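Side-chain contacts in cytochrome P450 (CYP102L1) (Mycobacterium phage Adler, PDB 6N6Q), which binds haem and probably acts as a monooxygenase of the cytochrome P450 family, encoded by a mycobacteriophage: residues S90-G93 against F97-Y100; V188-Q193 against A218-F223; E227-I232 against L263-I268. All coordinates share one frame; numbering follows the deposited sequence.

Interaction 1 of 3, residues S90-G93 against F97-Y100; sequences SVAG and FTAY. With HEM (protoporphyrin IX containing Fe), chain E.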
ATOM      1  N   SER A  90      15.052  10.545   0.775  1.00 51.80           N
ATOM      2  CA  SER A  90      15.778  10.840   2.003  1.00 60.50           C
ATOM      3  C   SER A  90      15.637   9.726   3.031  1.00 58.89           C
ATOM      4  O   SER A  90      16.457   9.641   3.952  1.00 59.07           O
ATOM      5  CB  SER A  90      15.295  12.164   2.598  1.00 58.67           C
ATOM      6  OG  SER A  90      15.604  13.250   1.740  1.00 67.99           O
ATOM      7  N   VAL A  91      14.624   8.876   2.893  1.00 55.54           N
ATOM      8  CA  VAL A  91      14.396   7.752   3.799  1.00 52.59           C
ATOM      9  C   VAL A  91      14.770   6.428   3.136  1.00 48.01           C
ATOM     10  O   VAL A  91      15.598   5.679   3.654  1.00 48.33           O
ATOM     11  CB  VAL A  91      12.935   7.732   4.302  1.00 55.58           C
ATOM     12  CG1 VAL A  91      12.692   6.521   5.186  1.00 43.80           C
ATOM     13  CG2 VAL A  91      12.610   9.020   5.041  1.00 57.77           C
ATOM     14  N   ALA A  92      14.176   6.133   1.981  1.00 52.27           N
ATOM     15  CA  ALA A  92      14.348   4.847   1.319  1.00 45.90           C
ATOM     16  C   ALA A  92      15.464   4.840   0.279  1.00 46.07           C
ATOM     17  O   ALA A  92      15.742   3.781  -0.292  1.00 41.88           O
ATOM     18  CB  ALA A  92      13.033   4.417   0.662  1.00 41.52           C
ATOM     19  N   GLY A  93      16.094   5.984   0.016  1.00 44.52           N
ATOM     20  CA  GLY A  93      17.228   6.035  -0.896  1.00 39.06           C
ATOM     21  C   GLY A  93      16.890   5.500  -2.273  1.00 48.33           C
ATOM     22  O   GLY A  93      15.858   5.834  -2.867  1.00 44.63           O
ATOM     23  N   PHE A  97      11.235   1.280  -4.630  1.00 39.72           N
ATOM     24  CA  PHE A  97      10.071   2.148  -4.748  1.00 44.99           C
ATOM     25  C   PHE A  97      10.465   3.565  -5.157  1.00 47.52           C
ATOM     26  O   PHE A  97       9.740   4.219  -5.916  1.00 47.35           O
ATOM     27  CB  PHE A  97       9.301   2.153  -3.425  1.00 46.89           C
ATOM     28  CG  PHE A  97       7.914   2.725  -3.522  1.00 48.63           C
ATOM     29  CD1 PHE A  97       7.038   2.305  -4.508  1.00 48.68           C
ATOM     30  CD2 PHE A  97       7.479   3.663  -2.602  1.00 50.44           C
ATOM     31  CE1 PHE A  97       5.757   2.826  -4.587  1.00 46.30           C
ATOM     32  CE2 PHE A  97       6.200   4.186  -2.676  1.00 53.56           C
ATOM     33  CZ  PHE A  97       5.340   3.769  -3.670  1.00 40.11           C
ATOM     34  N   THR A  98      11.613   4.047  -4.686  1.00 41.67           N
ATOM     35  CA  THR A  98      12.025   5.426  -4.905  1.00 48.01           C
ATOM     36  C   THR A  98      13.200   5.568  -5.866  1.00 48.07           C
ATOM     37  O   THR A  98      13.653   6.693  -6.100  1.00 47.18           O
ATOM     38  CB  THR A  98      12.376   6.087  -3.566  1.00 53.17           C
ATOM     39  OG1 THR A  98      13.328   5.277  -2.863  1.00 49.99           O
ATOM     40  CG2 THR A  98      11.125   6.256  -2.713  1.00 36.31           C
ATOM     41  N   ALA A  99      13.702   4.473  -6.429  1.00 50.24           N
ATOM     42  CA  ALA A  99      14.834   4.562  -7.338  1.00 46.58           C
ATOM     43  C   ALA A  99      14.389   5.040  -8.714  1.00 49.27           C
ATOM     44  O   ALA A  99      13.271   4.770  -9.161  1.00 46.42           O
ATOM     45  CB  ALA A  99      15.536   3.210  -7.464  1.00 45.36           C
ATOM     46  N   TYR A 100      15.279   5.768  -9.382  1.00 52.76           N
ATOM     47  CA  TYR A 100      15.027   6.157 -10.759  1.00 49.01           C
ATOM     48  C   TYR A 100      15.152   4.945 -11.677  1.00 49.07           C
ATOM     49  O   TYR A 100      15.746   3.921 -11.325  1.00 52.15           O
ATOM     50  CB  TYR A 100      15.997   7.253 -11.203  1.00 52.53           C
ATOM     51  CG  TYR A 100      15.958   8.498 -10.345  1.00 55.02           C
ATOM     52  CD1 TYR A 100      14.835   9.315 -10.322  1.00 55.15           C
ATOM     53  CD2 TYR A 100      17.051   8.865  -9.571  1.00 57.82           C
ATOM     54  CE1 TYR A 100      14.797  10.456  -9.542  1.00 56.14           C
ATOM     55  CE2 TYR A 100      17.023  10.004  -8.790  1.00 56.84           C
ATOM     56  CZ  TYR A 100      15.895  10.795  -8.778  1.00 61.53           C
ATOM     57  OH  TYR A 100      15.864  11.929  -8.000  1.00 64.62           O
TER
HETATM   58  CHA HEM E 501       4.776  -0.337  -6.126  1.00 46.16           C
HETATM   59  CHB HEM E 501       0.206  -0.117  -4.486  1.00 48.28           C
HETATM   60  CHC HEM E 501       1.267  -3.440  -1.095  1.00 46.27           C
HETATM   61  CHD HEM E 501       5.968  -3.072  -2.274  1.00 41.66           C
HETATM   62  C1A HEM E 501       3.442   0.003  -6.010  1.00 43.26           C
HETATM   63  C2A HEM E 501       2.689   0.894  -6.874  1.00 48.03           C
HETATM   64  C3A HEM E 501       1.436   0.953  -6.420  1.00 44.22           C
HETATM   65  C4A HEM E 501       1.334   0.102  -5.251  1.00 45.94           C
HETATM   66  CMA HEM E 501       0.297   1.788  -7.040  1.00 42.76           C
HETATM   67  CAA HEM E 501       3.230   1.657  -8.102  1.00 42.25           C
HETATM   68  CBA HEM E 501       3.837   2.974  -7.625  1.00 45.18           C
HETATM   69  CGA HEM E 501       4.218   3.841  -8.797  1.00 51.00           C
HETATM   70  O1A HEM E 501       3.897   3.474  -9.958  1.00 51.99           O
HETATM   71  O2A HEM E 501       4.846   4.907  -8.569  1.00 42.86           O
HETATM   72  C1B HEM E 501       0.080  -1.040  -3.464  1.00 48.92           C
HETATM   73  C2B HEM E 501      -1.158  -1.423  -2.814  1.00 54.61           C
HETATM   74  C3B HEM E 501      -0.869  -2.345  -1.873  1.00 48.98           C
HETATM   75  C4B HEM E 501       0.565  -2.567  -1.903  1.00 51.71           C
HETATM   76  CMB HEM E 501      -2.534  -0.829  -3.198  1.00 37.77           C
HETATM   77  CAB HEM E 501      -1.807  -3.090  -0.887  1.00 48.91           C
HETATM   78  CBB HEM E 501      -3.129  -2.905  -0.790  1.00 49.45           C
HETATM   79  C1C HEM E 501       2.629  -3.665  -1.123  1.00 43.20           C
HETATM   80  C2C HEM E 501       3.364  -4.633  -0.334  1.00 53.44           C
HETATM   81  C3C HEM E 501       4.658  -4.543  -0.646  1.00 49.43           C
HETATM   82  C4C HEM E 501       4.805  -3.504  -1.659  1.00 43.63           C
HETATM   83  CMC HEM E 501       2.768  -5.609   0.703  1.00 42.38           C
HETATM   84  CAC HEM E 501       5.749  -5.429   0.005  1.00 47.73           C
HETATM   85  CBC HEM E 501       7.040  -5.359  -0.333  1.00 54.44           C
HETATM   86  C1D HEM E 501       6.063  -2.311  -3.424  1.00 45.12           C
HETATM   87  C2D HEM E 501       7.282  -1.975  -4.137  1.00 44.80           C
HETATM   88  C3D HEM E 501       6.954  -1.224  -5.196  1.00 40.40           C
HETATM   89  C4D HEM E 501       5.514  -1.051  -5.201  1.00 42.97           C
HETATM   90  CMD HEM E 501       8.711  -2.407  -3.740  1.00 33.94           C
HETATM   91  CAD HEM E 501       7.936  -0.641  -6.238  1.00 40.48           C
HETATM   92  CBD HEM E 501       8.233  -1.682  -7.314  1.00 32.48           C
HETATM   93  CGD HEM E 501       9.115  -1.085  -8.383  1.00 45.02           C
HETATM   94  O1D HEM E 501       9.913  -1.843  -8.995  1.00 44.89           O
HETATM   95  O2D HEM E 501       9.030   0.149  -8.621  1.00 43.81           O
HETATM   96  NA  HEM E 501       2.578  -0.457  -5.032  1.00 49.98           N
HETATM   97  NB  HEM E 501       1.106  -1.757  -2.883  1.00 48.44           N
HETATM   98  NC  HEM E 501       3.543  -2.999  -1.916  1.00 47.62           N
HETATM   99  ND  HEM E 501       5.007  -1.729  -4.104  1.00 45.97           N
HETATM  100 FE   HEM E 501       3.078  -1.631  -3.388  1.00 54.90          FE

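Interaction 2 of 3, residues V188-Q193 against A218-F223; sequences VLRELQ and AADKKF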
ATOM      1  N   VAL A 188      11.391   5.880  12.089  1.00 52.67           N
ATOM      2  CA  VAL A 188      11.040   5.864  10.672  1.00 52.34           C
ATOM      3  C   VAL A 188       9.876   6.810  10.399  1.00 50.79           C
ATOM      4  O   VAL A 188       9.835   7.481   9.361  1.00 50.25           O
ATOM      5  CB  VAL A 188      10.729   4.426  10.216  1.00 49.39           C
ATOM      6  CG1 VAL A 188      10.306   4.407   8.756  1.00 40.00           C
ATOM      7  CG2 VAL A 188      11.942   3.530  10.428  1.00 42.91           C
ATOM      8  N   LEU A 189       8.922   6.894  11.328  1.00 52.17           N
ATOM      9  CA  LEU A 189       7.787   7.793  11.140  1.00 54.22           C
ATOM     10  C   LEU A 189       8.214   9.254  11.242  1.00 56.40           C
ATOM     11  O   LEU A 189       7.780  10.088  10.439  1.00 49.60           O
ATOM     12  CB  LEU A 189       6.690   7.478  12.156  1.00 52.60           C
ATOM     13  CG  LEU A 189       6.026   6.104  12.041  1.00 55.91           C
ATOM     14  CD1 LEU A 189       5.007   5.912  13.150  1.00 57.34           C
ATOM     15  CD2 LEU A 189       5.376   5.927  10.676  1.00 44.67           C
ATOM     16  N   ARG A 190       9.058   9.585  12.224  1.00 57.75           N
ATOM     17  CA  ARG A 190       9.610  10.934  12.289  1.00 54.84           C
ATOM     18  C   ARG A 190      10.437  11.251  11.053  1.00 51.35           C
ATOM     19  O   ARG A 190      10.484  12.406  10.612  1.00 52.35           O
ATOM     20  CB  ARG A 190      10.467  11.104  13.545  1.00 54.97           C
ATOM     21  CG  ARG A 190       9.692  11.176  14.847  1.00 51.08           C
ATOM     22  CD  ARG A 190      10.559  11.768  15.951  1.00 55.30           C
ATOM     23  NE  ARG A 190      11.817  11.043  16.110  1.00 53.14           N
ATOM     24  CZ  ARG A 190      12.001  10.047  16.971  1.00 53.27           C
ATOM     25  NH1 ARG A 190      11.008   9.660  17.758  1.00 54.03           N
ATOM     26  NH2 ARG A 190      13.177   9.441  17.048  1.00 48.89           N
ATOM     27  N   GLU A 191      11.096  10.241  10.482  1.00 56.74           N
ATOM     28  CA  GLU A 191      11.900  10.455   9.286  1.00 50.71           C
ATOM     29  C   GLU A 191      11.026  10.639   8.051  1.00 50.29           C
ATOM     30  O   GLU A 191      11.420  11.339   7.113  1.00 52.38           O
ATOM     31  CB  GLU A 191      12.867   9.284   9.105  1.00 45.55           C
ATOM     32  CG  GLU A 191      14.140   9.617   8.351  1.00 54.82           C
ATOM     33  CD  GLU A 191      14.957  10.705   9.024  1.00 55.43           C
ATOM     34  OE1 GLU A 191      15.702  11.407   8.312  1.00 59.73           O
ATOM     35  OE2 GLU A 191      14.858  10.860  10.259  1.00 62.24           O
ATOM     36  N   LEU A 192       9.841  10.023   8.034  1.00 54.74           N
ATOM     37  CA  LEU A 192       8.910  10.237   6.931  1.00 50.34           C
ATOM     38  C   LEU A 192       8.321  11.640   6.972  1.00 54.41           C
ATOM     39  O   LEU A 192       8.157  12.282   5.928  1.00 59.01           O
ATOM     40  CB  LEU A 192       7.796   9.190   6.971  1.00 50.13           C
ATOM     41  CG  LEU A 192       8.163   7.744   6.633  1.00 53.61           C
ATOM     42  CD1 LEU A 192       7.029   6.808   7.023  1.00 51.60           C
ATOM     43  CD2 LEU A 192       8.492   7.599   5.155  1.00 45.65           C
ATOM     44  N   GLN A 193       7.989  12.131   8.170  1.00 59.17           N
ATOM     45  CA  GLN A 193       7.480  13.492   8.300  1.00 56.64           C
ATOM     46  C   GLN A 193       8.529  14.512   7.884  1.00 54.92           C
ATOM     47  O   GLN A 193       8.219  15.493   7.198  1.00 61.70           O
ATOM     48  CB  GLN A 193       7.036  13.756   9.739  1.00 55.66           C
ATOM     49  CG  GLN A 193       5.902  12.883  10.227  1.00 58.63           C
ATOM     50  CD  GLN A 193       5.523  13.192  11.661  1.00 74.22           C
ATOM     51  OE1 GLN A 193       6.198  13.971  12.338  1.00 68.34           O
ATOM     52  NE2 GLN A 193       4.439  12.588  12.131  1.00 72.40           N
ATOM     53  N   ALA A 218      19.379  13.771  12.025  1.00 51.80           N
ATOM     54  CA  ALA A 218      20.683  13.124  11.918  1.00 56.32           C
ATOM     55  C   ALA A 218      20.776  11.922  12.848  1.00 48.07           C
ATOM     56  O   ALA A 218      21.305  10.871  12.466  1.00 48.21           O
ATOM     57  CB  ALA A 218      21.796  14.125  12.221  1.00 40.09           C
ATOM     58  N   ALA A 219      20.256  12.054  14.070  1.00 47.06           N
ATOM     59  CA  ALA A 219      20.273  10.934  15.006  1.00 45.40           C
ATOM     60  C   ALA A 219      19.330   9.825  14.556  1.00 50.47           C
ATOM     61  O   ALA A 219      19.672   8.640  14.646  1.00 56.91           O
ATOM     62  CB  ALA A 219      19.906  11.416  16.409  1.00 50.97           C
ATOM     63  N   ASP A 220      18.138  10.188  14.072  1.00 48.83           N
ATOM     64  CA  ASP A 220      17.193   9.178  13.604  1.00 46.23           C
ATOM     65  C   ASP A 220      17.732   8.434  12.390  1.00 46.92           C
ATOM     66  O   ASP A 220      17.559   7.215  12.277  1.00 45.27           O
ATOM     67  CB  ASP A 220      15.847   9.824  13.281  1.00 51.02           C
ATOM     68  CG  ASP A 220      15.017  10.094  14.520  1.00 59.04           C
ATOM     69  OD1 ASP A 220      15.439   9.682  15.622  1.00 56.43           O
ATOM     70  OD2 ASP A 220      13.940  10.714  14.390  1.00 53.55           O
ATOM     71  N   LYS A 221      18.390   9.148  11.474  1.00 51.53           N
ATOM     72  CA  LYS A 221      18.920   8.508  10.274  1.00 54.50           C
ATOM     73  C   LYS A 221      19.986   7.475  10.626  1.00 55.69           C
ATOM     74  O   LYS A 221      19.969   6.349  10.113  1.00 52.25           O
ATOM     75  CB  LYS A 221      19.479   9.570   9.325  1.00 52.94           C
ATOM     76  CG  LYS A 221      19.749   9.070   7.917  1.00 49.90           C
ATOM     77  CD  LYS A 221      20.190  10.206   7.004  1.00 56.11           C
ATOM     78  CE  LYS A 221      20.365   9.731   5.569  1.00 63.55           C
ATOM     79  NZ  LYS A 221      20.689  10.855   4.648  1.00 71.05           N
ATOM     80  N   LYS A 222      20.921   7.839  11.509  1.00 47.96           N
ATOM     81  CA  LYS A 222      21.940   6.887  11.941  1.00 50.42           C
ATOM     82  C   LYS A 222      21.323   5.719  12.698  1.00 47.97           C
ATOM     83  O   LYS A 222      21.733   4.567  12.518  1.00 48.36           O
ATOM     84  CB  LYS A 222      22.987   7.584  12.811  1.00 51.47           C
ATOM     85  CG  LYS A 222      23.901   8.541  12.064  1.00 66.38           C
ATOM     86  CD  LYS A 222      24.962   9.109  12.998  1.00 75.51           C
ATOM     87  CE  LYS A 222      25.854  10.119  12.293  1.00 76.88           C
ATOM     88  NZ  LYS A 222      26.858  10.712  13.223  1.00 84.66           N
ATOM     89  N   PHE A 223      20.336   5.999  13.555  1.00 46.72           N
ATOM     90  CA  PHE A 223      19.702   4.936  14.328  1.00 43.77           C
ATOM     91  C   PHE A 223      18.962   3.958  13.422  1.00 49.42           C
ATOM     92  O   PHE A 223      18.976   2.745  13.663  1.00 52.84           O
ATOM     93  CB  PHE A 223      18.751   5.536  15.363  1.00 47.88           C
ATOM     94  CG  PHE A 223      18.042   4.513  16.202  1.00 50.05           C
ATOM     95  CD1 PHE A 223      18.681   3.914  17.276  1.00 43.67           C
ATOM     96  CD2 PHE A 223      16.734   4.152  15.921  1.00 44.79           C
ATOM     97  CE1 PHE A 223      18.031   2.970  18.051  1.00 52.10           C
ATOM     98  CE2 PHE A 223      16.078   3.208  16.694  1.00 49.67           C
ATOM     99  CZ  PHE A 223      16.728   2.617  17.760  1.00 43.47           C
TER

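Interaction 3 of 3, residues E227-I232 against L263-I268; sequences EVDKII and LDNNNI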
ATOM      1  N   GLU A 227      20.132  -0.010  12.844  1.00 46.24           N
ATOM      2  CA  GLU A 227      19.260  -1.131  13.172  1.00 47.85           C
ATOM      3  C   GLU A 227      19.116  -2.087  11.994  1.00 51.31           C
ATOM      4  O   GLU A 227      19.108  -3.309  12.181  1.00 54.87           O
ATOM      5  CB  GLU A 227      17.892  -0.623  13.623  1.00 51.85           C
ATOM      6  CG  GLU A 227      16.910  -1.727  13.981  1.00 60.34           C
ATOM      7  CD  GLU A 227      16.367  -1.591  15.390  1.00 69.35           C
ATOM      8  OE1 GLU A 227      16.987  -0.866  16.199  1.00 66.54           O
ATOM      9  OE2 GLU A 227      15.319  -2.208  15.685  1.00 60.43           O
ATOM     10  N   VAL A 228      19.000  -1.556  10.772  1.00 52.24           N
ATOM     11  CA  VAL A 228      18.877  -2.438   9.615  1.00 52.51           C
ATOM     12  C   VAL A 228      20.204  -3.127   9.323  1.00 49.29           C
ATOM     13  O   VAL A 228      20.224  -4.266   8.843  1.00 50.21           O
ATOM     14  CB  VAL A 228      18.350  -1.674   8.384  1.00 48.42           C
ATOM     15  CG1 VAL A 228      16.915  -1.223   8.610  1.00 45.46           C
ATOM     16  CG2 VAL A 228      19.238  -0.485   8.059  1.00 50.21           C
ATOM     17  N   ASP A 229      21.328  -2.465   9.609  1.00 53.90           N
ATOM     18  CA  ASP A 229      22.622  -3.128   9.476  1.00 50.79           C
ATOM     19  C   ASP A 229      22.742  -4.287  10.455  1.00 54.63           C
ATOM     20  O   ASP A 229      23.296  -5.340  10.118  1.00 53.99           O
ATOM     21  CB  ASP A 229      23.758  -2.128   9.692  1.00 48.67           C
ATOM     22  CG  ASP A 229      23.957  -1.201   8.508  1.00 63.03           C
ATOM     23  OD1 ASP A 229      23.604  -1.592   7.375  1.00 62.64           O
ATOM     24  OD2 ASP A 229      24.475  -0.082   8.710  1.00 64.79           O
ATOM     25  N   LYS A 230      22.228  -4.112  11.675  1.00 50.16           N
ATOM     26  CA  LYS A 230      22.268  -5.193  12.653  1.00 53.55           C
ATOM     27  C   LYS A 230      21.418  -6.374  12.200  1.00 51.64           C
ATOM     28  O   LYS A 230      21.798  -7.533  12.402  1.00 55.75           O
ATOM     29  CB  LYS A 230      21.808  -4.685  14.020  1.00 46.05           C
ATOM     30  CG  LYS A 230      22.048  -5.670  15.156  1.00 60.51           C
ATOM     31  CD  LYS A 230      21.917  -4.999  16.517  1.00 70.48           C
ATOM     32  CE  LYS A 230      22.310  -5.949  17.640  1.00 77.64           C
ATOM     33  NZ  LYS A 230      22.314  -5.277  18.972  1.00 83.65           N
ATOM     34  N   ILE A 231      20.269  -6.101  11.578  1.00 50.81           N
ATOM     35  CA  ILE A 231      19.445  -7.177  11.034  1.00 54.07           C
ATOM     36  C   ILE A 231      20.188  -7.902   9.919  1.00 55.32           C
ATOM     37  O   ILE A 231      20.077  -9.126   9.769  1.00 54.01           O
ATOM     38  CB  ILE A 231      18.092  -6.617  10.554  1.00 46.06           C
ATOM     39  CG1 ILE A 231      17.332  -5.996  11.728  1.00 49.37           C
ATOM     40  CG2 ILE A 231      17.260  -7.702   9.892  1.00 42.92           C
ATOM     41  CD1 ILE A 231      16.008  -5.375  11.344  1.00 49.74           C
ATOM     42  N   ILE A 232      20.971  -7.164   9.131  1.00 56.57           N
ATOM     43  CA  ILE A 232      21.742  -7.782   8.057  1.00 51.56           C
ATOM     44  C   ILE A 232      22.899  -8.595   8.625  1.00 52.04           C
ATOM     45  O   ILE A 232      23.153  -9.724   8.188  1.00 52.09           O
ATOM     46  CB  ILE A 232      22.234  -6.706   7.072  1.00 53.45           C
ATOM     47  CG1 ILE A 232      21.047  -6.048   6.365  1.00 55.52           C
ATOM     48  CG2 ILE A 232      23.197  -7.306   6.058  1.00 51.51           C
ATOM     49  CD1 ILE A 232      21.404  -4.777   5.627  1.00 49.44           C
ATOM     50  N   LEU A 263      23.236  -7.238  -4.270  1.00 50.64           N
ATOM     51  CA  LEU A 263      22.914  -5.933  -3.711  1.00 46.90           C
ATOM     52  C   LEU A 263      23.882  -5.604  -2.583  1.00 45.33           C
ATOM     53  O   LEU A 263      24.103  -6.421  -1.684  1.00 57.72           O
ATOM     54  CB  LEU A 263      21.474  -5.910  -3.203  1.00 46.09           C
ATOM     55  CG  LEU A 263      20.386  -6.151  -4.250  1.00 48.92           C
ATOM     56  CD1 LEU A 263      19.008  -6.123  -3.608  1.00 46.28           C
ATOM     57  CD2 LEU A 263      20.485  -5.121  -5.365  1.00 48.80           C
ATOM     58  N   ASP A 264      24.472  -4.413  -2.635  1.00 48.04           N
ATOM     59  CA  ASP A 264      25.393  -4.002  -1.589  1.00 51.89           C
ATOM     60  C   ASP A 264      24.635  -3.777  -0.280  1.00 51.97           C
ATOM     61  O   ASP A 264      23.401  -3.758  -0.235  1.00 47.65           O
ATOM     62  CB  ASP A 264      26.153  -2.741  -2.006  1.00 51.16           C
ATOM     63  CG  ASP A 264      25.249  -1.530  -2.149  1.00 61.62           C
ATOM     64  OD1 ASP A 264      24.920  -0.905  -1.116  1.00 60.97           O
ATOM     65  OD2 ASP A 264      24.870  -1.198  -3.292  1.00 69.26           O
ATOM     66  N   ASN A 265      25.400  -3.600   0.800  1.00 51.38           N
ATOM     67  CA  ASN A 265      24.801  -3.526   2.129  1.00 51.02           C
ATOM     68  C   ASN A 265      23.868  -2.329   2.258  1.00 49.99           C
ATOM     69  O   ASN A 265      22.779  -2.442   2.834  1.00 48.87           O
ATOM     70  CB  ASN A 265      25.896  -3.467   3.193  1.00 50.85           C
ATOM     71  CG  ASN A 265      25.339  -3.489   4.602  1.00 64.71           C
ATOM     72  OD1 ASN A 265      24.957  -4.543   5.112  1.00 71.43           O
ATOM     73  ND2 ASN A 265      25.294  -2.325   5.242  1.00 58.12           N
ATOM     74  N   ASN A 266      24.274  -1.173   1.726  1.00 53.54           N
ATOM     75  CA  ASN A 266      23.447   0.024   1.845  1.00 47.32           C
ATOM     76  C   ASN A 266      22.120  -0.145   1.116  1.00 46.61           C
ATOM     77  O   ASN A 266      21.078   0.319   1.592  1.00 42.57           O
ATOM     78  CB  ASN A 266      24.204   1.240   1.309  1.00 36.82           C
ATOM     79  CG  ASN A 266      23.454   2.539   1.536  1.00 41.99           C
ATOM     80  OD1 ASN A 266      23.482   3.100   2.631  1.00 45.89           O
ATOM     81  ND2 ASN A 266      22.781   3.025   0.499  1.00 42.09           N
ATOM     82  N   ASN A 267      22.136  -0.815  -0.039  1.00 43.61           N
ATOM     83  CA  ASN A 267      20.902  -0.990  -0.798  1.00 48.44           C
ATOM     84  C   ASN A 267      19.985  -2.013  -0.138  1.00 46.52           C
ATOM     85  O   ASN A 267      18.758  -1.863  -0.171  1.00 48.27           O
ATOM     86  CB  ASN A 267      21.222  -1.398  -2.235  1.00 45.25           C
ATOM     87  CG  ASN A 267      19.996  -1.401  -3.122  1.00 50.19           C
ATOM     88  OD1 ASN A 267      19.314  -2.417  -3.257  1.00 53.08           O
ATOM     89  ND2 ASN A 267      19.705  -0.258  -3.732  1.00 55.72           N
ATOM     90  N   ILE A 268      20.560  -3.063   0.455  1.00 45.47           N
ATOM     91  CA  ILE A 268      19.752  -4.042   1.180  1.00 45.64           C
ATOM     92  C   ILE A 268      18.993  -3.362   2.311  1.00 45.82           C
ATOM     93  O   ILE A 268      17.796  -3.599   2.514  1.00 40.67           O
ATOM     94  CB  ILE A 268      20.635  -5.190   1.704  1.00 48.14           C
ATOM     95  CG1 ILE A 268      21.227  -5.987   0.541  1.00 42.93           C
ATOM     96  CG2 ILE A 268      19.835  -6.107   2.619  1.00 40.33           C
ATOM     97  CD1 ILE A 268      22.137  -7.113   0.977  1.00 44.37           C
TER
HETATM   98  O   HOH W   1      22.056  -0.831   5.319  1.00 49.36           O

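Interaction 1 of 3, residues S90-G93 against F97-Y100
Thr98 OG1 donates a hydrogen bond to Gly93 O at 2.6 Å, joining the end of the short helix 89-92 to the loop after it. This is probably the B-C region of the cytochrome P450 fold, which runs beside the haem ahead of helix 104-113. The bond reaches the carbonyl oxygen with a C=O...OG1 angle of 139° and from 40° above the carbonyl plane, so no lone pair is pointed at the hydroxyl. Ala92 CB lies 3.6 Å from Thr98 OG1 and packs against the same atom that makes the bond. Two conformations set this up. Gly93 leaves helical geometry with positive phi, which turns the chain just as the helix stops, and Thr98 holds OG1 between its backbone N and carbonyl carbon (chi1 53°), with CG2 beside the N. Further out, Leu85 and Leu88 touch the Thr98 side chain, while Thr274 of helix 265-296 touches both Ala92 and Phe97. Lys79 NZ bonds to Phe97 O and also to the haem, and Arg417 likewise serves Ala99 O and the haem, tying the loop backbone to the cofactor. Phe97, a residue of the haem pocket, points its ring away from helix 89-92 and brings an edge to the porphyrin: Phe97 CD1 lies 3.5 Å from HEM CAD, and Phe97 CE1 is 3.6 Å from HEM CBA.

Interaction 2 of 3, residues V188-Q193 against A218-F223
Arg190 and Asp220 meet at about a right angle along their side chains, and the guanidinium grips the carboxylate side-on with two nitrogens, one to each oxygen. NE of Arg190 reaches Asp220 OD2 at 2.8 Å, on the syn lone pair of that oxygen, while Arg190 NH2 reaches Asp220 OD1 at 2.7 Å. The second bond is the straighter (159°) and lies nearly in the guanidinium plane, whereas the NE bond is more bent and OD2 is tilted from that plane. Since the two planes stand 36° apart, this is a twisted version of the flat bidentate salt bridge; the pairing nevertheless restrains rotation of both groups. The arginine chain bends at chi3, which turns the guanidinium so that its NE/NH2 edge faces Asp220. Glu191 instead slides past Asp220 in the opposite direction, its OE2 3.3 Å from Asp220 CB and 4.2 Å from Asp220 OD2. That proximity of two carboxylates is probably eased by Arg190 for Asp220 and by His217, whose ND1 is hydrogen-bonded to Glu191 OE1. The axes of the two helical segments approach to 9.6 Å and run at 128°, closer to antiparallel than parallel. In the P450 fold helices 183-196 and 212-237 are probably F and G; Val91 of helix 89-92 packs on Glu191, and Leu192 touches Leu88 and Leu456 in neighbouring loops.

Interaction 3 of 3, residues E227-I232 against L263-I268
Asn265 turns its two amide atoms to different neighbours: ND2 donates to Asp229 OD1 at 2.8 Å, and Asn265 OD1 rests 3.4 Å from Ile232 CG2. The extended first torsion makes this possible, since CG stands opposite the backbone N (chi1 -176°) and carries the amide across to helix 212-237. The hydrogen bond is moderately bent (147°) and meets Asp229 OD1 from 49° above the carboxylate plane; amide and carboxylate are turned only part-way from each other. A water also donates to Asp229 OD1, at 2.7 Å, and to the backbone O of Asn265, so one carboxylate oxygen takes two bonds and the water bridges the segments beside the direct one. In the P450 fold this joins helix 212-237 to the first turn of the long helix 265-296, probably helices G and I, the latter being the one that crosses the haem. That turn is N-capped by Asp264, whose OD1 accepts from Asn267 N at 3.0 Å. Next to the polar pair, Ile232 and Ile268 share the same conformation, with CG1 beside the backbone N and an extended chain beyond it. Ile232 directs CD1 at the CG2 branch of Ile268, 3.6 Å away, the two side chains crossing at a slant. Leu252 of helix 247-253 touches both isoleucines, and Met251 adds to the cover over Ile268.

How the interactions relate
Interaction 1 is the buried one and lies beside the haem, whereas interactions 2 and 3 are partly buried and sit farther from the chain's centre. The chemistry differs as well: interaction 1 rests on one hydroxyl-to-carbonyl bond from a loop to the end of a short helix, interaction 2 on a two-pronged salt bridge between helices, and interaction 3 on an amide, a water and an isoleucine pair. Helix 212-237 serves both outer contacts, meeting helix 183-196 and then the start of helix 265-296. Interactions 1 and 2 touch directly, Val91 CG2 lying 3.3 Å from Glu191 O; interactions 1 and 3 do not touch, although helix 265-296 borders both.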